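Local coordinates for unknown conserved protein BH2331 (PDB 1VL5) that probably transfers methyl groups from S-adenosylmethionine, as a member of the methyltransferase superfamily whose own substrate is unknown, at residues D43-F55 with E69-G81. Sequence-based numbering, arbitrary orientation.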
ATOM      1  N   ASP A  43      12.271   2.826  -0.331  1.00 28.51           N
ATOM      2  CA  ASP A  43      10.864   2.922  -0.743  1.00 25.84           C
ATOM      3  C   ASP A  43      10.531   1.766  -1.669  1.00 26.14           C
ATOM      4  O   ASP A  43      10.935   1.759  -2.825  1.00 31.23           O
ATOM      5  CB  ASP A  43      10.599   4.286  -1.400  1.00 27.47           C
ATOM      6  CG  ASP A  43       9.109   4.520  -1.740  1.00 28.25           C
ATOM      7  OD1 ASP A  43       8.189   3.913  -1.088  1.00 33.22           O
ATOM      8  OD2 ASP A  43       8.860   5.318  -2.676  1.00 29.53           O
ATOM      9  N   VAL A  44       9.921   0.725  -1.090  1.00 29.06           N
ATOM     10  CA  VAL A  44       9.617  -0.519  -1.780  1.00 28.83           C
ATOM     11  C   VAL A  44       8.378  -0.352  -2.674  1.00 28.59           C
ATOM     12  O   VAL A  44       7.322   0.120  -2.211  1.00 28.68           O
ATOM     13  CB  VAL A  44       9.450  -1.706  -0.774  1.00 30.56           C
ATOM     14  CG1 VAL A  44       9.100  -2.994  -1.476  1.00 34.22           C
ATOM     15  CG2 VAL A  44      10.703  -1.894   0.037  1.00 31.67           C
ATOM     16  N   ALA A  45       8.527  -0.757  -3.951  1.00 28.86           N
ATOM     17  CA  ALA A  45       7.491  -0.645  -4.978  1.00 28.06           C
ATOM     18  C   ALA A  45       7.131   0.819  -5.123  1.00 29.07           C
ATOM     19  O   ALA A  45       6.008   1.266  -4.894  1.00 25.93           O
ATOM     20  CB  ALA A  45       6.278  -1.486  -4.592  1.00 31.19           C
ATOM     21  N   THR A  46       8.143   1.607  -5.445  1.00 28.78           N
ATOM     22  CA  THR A  46       7.977   3.016  -5.426  1.00 27.28           C
ATOM     23  C   THR A  46       6.879   3.512  -6.402  1.00 28.28           C
ATOM     24  O   THR A  46       6.255   4.572  -6.154  1.00 29.33           O
ATOM     25  CB  THR A  46       9.352   3.695  -5.686  1.00 27.78           C
ATOM     26  OG1 THR A  46       9.239   5.083  -5.452  1.00 26.05           O
ATOM     27  CG2 THR A  46       9.766   3.476  -7.055  1.00 27.28           C
ATOM     28  N   GLY A  47       6.658   2.795  -7.501  1.00 28.61           N
ATOM     29  CA  GLY A  47       5.530   3.114  -8.423  1.00 28.10           C
ATOM     30  C   GLY A  47       5.731   4.497  -9.016  1.00 30.06           C
ATOM     31  O   GLY A  47       6.764   4.743  -9.630  1.00 27.92           O
ATOM     32  N   GLY A  48       4.777   5.407  -8.778  1.00 28.65           N
ATOM     33  CA  GLY A  48       4.865   6.775  -9.313  1.00 31.10           C
ATOM     34  C   GLY A  48       5.863   7.654  -8.561  1.00 30.18           C
ATOM     35  O   GLY A  48       6.155   8.776  -9.001  1.00 29.07           O
ATOM     36  N   GLY A  49       6.399   7.113  -7.455  1.00 29.39           N
ATOM     37  CA  GLY A  49       7.498   7.740  -6.703  1.00 33.68           C
ATOM     38  C   GLY A  49       7.071   8.714  -5.614  1.00 32.69           C
ATOM     39  O   GLY A  49       7.890   9.498  -5.118  1.00 31.14           O
ATOM     40  N   HIS A  50       5.814   8.642  -5.191  1.00 29.98           N
ATOM     41  CA  HIS A  50       5.315   9.702  -4.291  1.00 31.71           C
ATOM     42  C   HIS A  50       5.873   9.625  -2.893  1.00 28.36           C
ATOM     43  O   HIS A  50       5.967  10.642  -2.233  1.00 26.06           O
ATOM     44  CB  HIS A  50       3.791   9.680  -4.196  1.00 31.65           C
ATOM     45  CG  HIS A  50       3.108  10.075  -5.462  1.00 41.03           C
ATOM     46  ND1 HIS A  50       3.777  10.649  -6.519  1.00 46.28           N
ATOM     47  CD2 HIS A  50       1.813   9.999  -5.833  1.00 49.59           C
ATOM     48  CE1 HIS A  50       2.928  10.891  -7.497  1.00 47.67           C
ATOM     49  NE2 HIS A  50       1.729  10.515  -7.102  1.00 50.55           N
ATOM     50  N   VAL A  51       6.104   8.415  -2.388  1.00 25.71           N
ATOM     51  CA  VAL A  51       6.664   8.306  -1.043  1.00 24.39           C
ATOM     52  C   VAL A  51       8.137   8.794  -1.014  1.00 26.10           C
ATOM     53  O   VAL A  51       8.520   9.595  -0.158  1.00 26.46           O
ATOM     54  CB  VAL A  51       6.460   6.892  -0.447  1.00 25.16           C
ATOM     55  CG1 VAL A  51       7.069   6.762   0.956  1.00 27.54           C
ATOM     56  CG2 VAL A  51       4.981   6.569  -0.347  1.00 29.00           C
ATOM     57  N   ALA A  52       8.969   8.284  -1.910  1.00 23.43           N
ATOM     58  CA  ALA A  52      10.327   8.733  -1.998  1.00 28.30           C
ATOM     59  C   ALA A  52      10.374  10.231  -2.150  1.00 26.25           C
ATOM     60  O   ALA A  52      11.235  10.898  -1.563  1.00 27.56           O
ATOM     61  CB  ALA A  52      11.061   8.074  -3.220  1.00 29.27           C
ATOM     62  N   ASN A  53       9.480  10.759  -2.992  1.00 26.61           N
ATOM     63  CA  ASN A  53       9.392  12.205  -3.228  1.00 26.33           C
ATOM     64  C   ASN A  53       9.170  12.981  -1.927  1.00 27.36           C
ATOM     65  O   ASN A  53       9.834  13.980  -1.672  1.00 29.68           O
ATOM     66  CB  ASN A  53       8.195  12.497  -4.118  1.00 26.58           C
ATOM     67  CG  ASN A  53       8.127  13.939  -4.534  1.00 29.02           C
ATOM     68  OD1 ASN A  53       8.934  14.396  -5.339  1.00 31.60           O
ATOM     69  ND2 ASN A  53       7.119  14.655  -4.018  1.00 22.57           N
ATOM     70  N   ALA A  54       8.209  12.488  -1.132  1.00 28.97           N
ATOM     71  CA  ALA A  54       7.879  13.117   0.143  1.00 29.03           C
ATOM     72  C   ALA A  54       8.996  13.022   1.179  1.00 29.13           C
ATOM     73  O   ALA A  54       9.200  13.960   1.915  1.00 29.99           O
ATOM     74  CB  ALA A  54       6.602  12.502   0.695  1.00 33.32           C
ATOM     75  N   PHE A  55       9.717  11.902   1.227  1.00 29.47           N
ATOM     76  CA  PHE A  55      10.724  11.654   2.271  1.00 29.30           C
ATOM     77  C   PHE A  55      12.041  12.362   1.963  1.00 29.31           C
ATOM     78  O   PHE A  55      12.765  12.834   2.882  1.00 25.03           O
ATOM     79  CB  PHE A  55      10.953  10.139   2.465  1.00 28.81           C
ATOM     80  CG  PHE A  55      10.016   9.493   3.479  1.00 32.52           C
ATOM     81  CD1 PHE A  55       8.684   9.344   3.218  1.00 42.42           C
ATOM     82  CD2 PHE A  55      10.488   9.060   4.689  1.00 32.47           C
ATOM     83  CE1 PHE A  55       7.824   8.773   4.143  1.00 42.43           C
ATOM     84  CE2 PHE A  55       9.655   8.459   5.591  1.00 35.71           C
ATOM     85  CZ  PHE A  55       8.310   8.330   5.325  1.00 25.87           C
ATOM     86  N   GLU A  69      12.609  -1.053 -15.121  1.00 32.03           N
ATOM     87  CA  GLU A  69      13.153   0.253 -15.555  1.00 33.55           C
ATOM     88  C   GLU A  69      12.074   1.254 -15.992  1.00 33.43           C
ATOM     89  O   GLU A  69      12.198   2.415 -15.690  1.00 33.11           O
ATOM     90  CB  GLU A  69      14.160   0.062 -16.695  1.00 36.67           C
ATOM     91  CG  GLU A  69      14.773   1.329 -17.309  1.00 41.29           C
ATOM     92  CD  GLU A  69      15.547   2.234 -16.307  1.00 54.93           C
ATOM     93  OE1 GLU A  69      15.877   1.786 -15.185  1.00 57.29           O
ATOM     94  OE2 GLU A  69      15.842   3.407 -16.666  1.00 63.88           O
ATOM     95  N   ASP A  70      11.035   0.803 -16.703  1.00 32.50           N
ATOM     96  CA  ASP A  70       9.940   1.664 -17.096  1.00 32.46           C
ATOM     97  C   ASP A  70       9.320   2.341 -15.895  1.00 32.27           C
ATOM     98  O   ASP A  70       8.998   3.518 -15.961  1.00 29.20           O
ATOM     99  CB  ASP A  70       8.825   0.877 -17.799  1.00 35.62           C
ATOM    100  CG  ASP A  70       9.192   0.445 -19.232  1.00 48.30           C
ATOM    101  OD1 ASP A  70      10.057   1.086 -19.888  1.00 46.14           O
ATOM    102  OD2 ASP A  70       8.590  -0.557 -19.697  1.00 62.09           O
ATOM    103  N   ILE A  71       9.058   1.583 -14.836  1.00 29.23           N
ATOM    104  CA  ILE A  71       8.521   2.167 -13.614  1.00 31.99           C
ATOM    105  C   ILE A  71       9.495   3.216 -13.021  1.00 32.66           C
ATOM    106  O   ILE A  71       9.114   4.352 -12.694  1.00 31.75           O
ATOM    107  CB  ILE A  71       8.157   1.065 -12.575  1.00 32.27           C
ATOM    108  CG1 ILE A  71       6.894   0.333 -13.042  1.00 34.96           C
ATOM    109  CG2 ILE A  71       7.932   1.682 -11.152  1.00 30.04           C
ATOM    110  CD1 ILE A  71       6.562  -1.045 -12.320  1.00 35.74           C
ATOM    111  N   LEU A  72      10.765   2.849 -12.953  1.00 33.31           N
ATOM    112  CA  LEU A  72      11.771   3.710 -12.350  1.00 32.24           C
ATOM    113  C   LEU A  72      11.956   4.977 -13.162  1.00 31.54           C
ATOM    114  O   LEU A  72      12.276   6.027 -12.614  1.00 27.27           O
ATOM    115  CB  LEU A  72      13.103   2.973 -12.184  1.00 30.50           C
ATOM    116  CG  LEU A  72      13.075   1.836 -11.142  1.00 25.93           C
ATOM    117  CD1 LEU A  72      14.340   1.032 -11.249  1.00 28.63           C
ATOM    118  CD2 LEU A  72      12.945   2.389  -9.771  1.00 29.90           C
ATOM    119  N   LYS A  73      11.734   4.890 -14.459  1.00 30.20           N
ATOM    120  CA  LYS A  73      11.804   6.102 -15.325  1.00 33.51           C
ATOM    121  C   LYS A  73      10.721   7.099 -14.954  1.00 29.66           C
ATOM    122  O   LYS A  73      10.919   8.327 -14.948  1.00 29.84           O
ATOM    123  CB  LYS A  73      11.599   5.742 -16.801  1.00 32.62           C
ATOM    124  CG  LYS A  73      12.823   5.417 -17.546  1.00 44.99           C
ATOM    125  CD  LYS A  73      12.398   4.951 -18.971  1.00 42.46           C
ATOM    126  CE  LYS A  73      13.402   4.035 -19.652  1.00 54.58           C
ATOM    127  NZ  LYS A  73      12.662   3.151 -20.617  1.00 56.76           N
ATOM    128  N   VAL A  74       9.550   6.565 -14.670  1.00 32.54           N
ATOM    129  CA  VAL A  74       8.413   7.397 -14.366  1.00 33.10           C
ATOM    130  C   VAL A  74       8.562   8.002 -12.988  1.00 30.02           C
ATOM    131  O   VAL A  74       8.289   9.170 -12.804  1.00 33.53           O
ATOM    132  CB  VAL A  74       7.102   6.620 -14.505  1.00 35.64           C
ATOM    133  CG1 VAL A  74       5.938   7.346 -13.793  1.00 37.16           C
ATOM    134  CG2 VAL A  74       6.786   6.414 -15.997  1.00 42.37           C
ATOM    135  N   ALA A  75       9.021   7.225 -12.034  1.00 28.99           N
ATOM    136  CA  ALA A  75       9.266   7.742 -10.708  1.00 30.02           C
ATOM    137  C   ALA A  75      10.286   8.844 -10.778  1.00 29.96           C
ATOM    138  O   ALA A  75      10.123   9.865 -10.147  1.00 32.32           O
ATOM    139  CB  ALA A  75       9.756   6.656  -9.810  1.00 31.36           C
ATOM    140  N   ARG A  76      11.358   8.620 -11.525  1.00 28.21           N
ATOM    141  CA  ARG A  76      12.439   9.605 -11.617  1.00 24.81           C
ATOM    142  C   ARG A  76      11.978  10.927 -12.201  1.00 28.57           C
ATOM    143  O   ARG A  76      12.437  11.999 -11.761  1.00 27.79           O
ATOM    144  CB  ARG A  76      13.561   9.035 -12.475  1.00 29.48           C
ATOM    145  CG  ARG A  76      14.569  10.052 -12.906  1.00 23.26           C
ATOM    146  CD  ARG A  76      15.762   9.458 -13.557  1.00 25.96           C
ATOM    147  NE  ARG A  76      16.576  10.504 -14.197  1.00 27.24           N
ATOM    148  CZ  ARG A  76      17.734  10.264 -14.813  1.00 33.64           C
ATOM    149  NH1 ARG A  76      18.246   9.048 -14.851  1.00 35.91           N
ATOM    150  NH2 ARG A  76      18.400  11.231 -15.391  1.00 28.58           N
ATOM    151  N   ALA A  77      11.123  10.856 -13.228  1.00 26.80           N
ATOM    152  CA  ALA A  77      10.612  12.062 -13.871  1.00 29.73           C
ATOM    153  C   ALA A  77       9.857  12.885 -12.846  1.00 29.28           C
ATOM    154  O   ALA A  77      10.053  14.072 -12.771  1.00 25.61           O
ATOM    155  CB  ALA A  77       9.721  11.747 -15.077  1.00 29.22           C
ATOM    156  N   PHE A  78       9.062  12.240 -12.019  1.00 28.19           N
ATOM    157  CA  PHE A  78       8.324  12.956 -11.029  1.00 30.48           C
ATOM    158  C   PHE A  78       9.230  13.533  -9.914  1.00 33.67           C
ATOM    159  O   PHE A  78       9.174  14.755  -9.588  1.00 31.53           O
ATOM    160  CB  PHE A  78       7.293  12.038 -10.418  1.00 31.36           C
ATOM    161  CG  PHE A  78       6.539  12.664  -9.274  1.00 29.75           C
ATOM    162  CD1 PHE A  78       5.635  13.668  -9.501  1.00 38.35           C
ATOM    163  CD2 PHE A  78       6.691  12.190  -7.984  1.00 32.98           C
ATOM    164  CE1 PHE A  78       4.919  14.221  -8.456  1.00 43.34           C
ATOM    165  CE2 PHE A  78       5.995  12.739  -6.960  1.00 29.91           C
ATOM    166  CZ  PHE A  78       5.090  13.738  -7.187  1.00 34.39           C
ATOM    167  N   ILE A  79      10.100  12.673  -9.377  1.00 30.47           N
ATOM    168  CA  ILE A  79      10.951  13.043  -8.246  1.00 28.61           C
ATOM    169  C   ILE A  79      11.968  14.125  -8.653  1.00 32.84           C
ATOM    170  O   ILE A  79      12.148  15.161  -7.928  1.00 30.02           O
ATOM    171  CB  ILE A  79      11.599  11.764  -7.637  1.00 27.62           C
ATOM    172  CG1 ILE A  79      10.524  10.892  -7.006  1.00 29.59           C
ATOM    173  CG2 ILE A  79      12.768  12.114  -6.639  1.00 29.14           C
ATOM    174  CD1 ILE A  79      10.943   9.453  -6.764  1.00 29.87           C
ATOM    175  N   GLU A  80      12.592  13.961  -9.831  1.00 30.64           N
ATOM    176  CA  GLU A  80      13.597  14.939 -10.233  1.00 31.45           C
ATOM    177  C   GLU A  80      12.928  16.253 -10.661  1.00 32.97           C
ATOM    178  O   GLU A  80      13.546  17.335 -10.594  1.00 30.77           O
ATOM    179  CB  GLU A  80      14.545  14.405 -11.311  1.00 30.86           C
ATOM    180  CG  GLU A  80      14.020  14.474 -12.717  1.00 39.08           C
ATOM    181  CD  GLU A  80      14.958  13.830 -13.781  1.00 40.77           C
ATOM    182  OE1 GLU A  80      16.129  13.492 -13.475  1.00 39.50           O
ATOM    183  OE2 GLU A  80      14.498  13.678 -14.940  1.00 49.19           O
ATOM    184  N   GLY A  81      11.685  16.144 -11.126  1.00 31.15           N
ATOM    185  CA  GLY A  81      10.845  17.268 -11.346  1.00 32.37           C
ATOM    186  C   GLY A  81      10.644  18.174 -10.129  1.00 32.63           C
ATOM    187  O   GLY A  81      10.510  19.398 -10.287  1.00 32.78           O
TER
HETATM  188  O   HOH W   1       5.982   4.597 -12.214  1.00 49.83           O
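Gly-49 and Ala-75 bring the glycine-rich turn and helix 69-81 closest together, their CA atoms 4.4 Å apart. The backbone of Gly-49 lies so near Ile-79 CD1 that there is hardly space for a side chain; CD1 also packs 3.8 Å from Ala-52 CB, and Ile-79 rests on strand 87-91, so this side is buried and tight. At the end of strand 40-44, Asp-43 OD2 takes Thr-46 OG1 and Ala-52 N from opposite faces of its carboxylate. The other side is more open to solvent, though Phe-78, its CG anti to the backbone N (chi1 175°), still packs closely there. Its CE2 comes 3.4 Å from CG of Asn-53, whose OD1 is hydrogen-bonded to Asn-82 ND2; amide and ring planes are 44° apart. The exposed His-50 ring meets it obliquely (57°), Phe-78 CE2 lying at the imidazole edge, 3.1 Å from His-50 ND1. With Phe-78 cut back to an alanine, imidazole and amide would probably lose the surface they lie against. Looser is the Gly-47 end, where a water bridges Gly-47 O, weakly, and Ile-71 O. Strand 40-44 through helix 69-81 forms the Rossmann-like start of class I methyltransferases, whose glycine-rich loop typically borders the S-adenosylmethionine site.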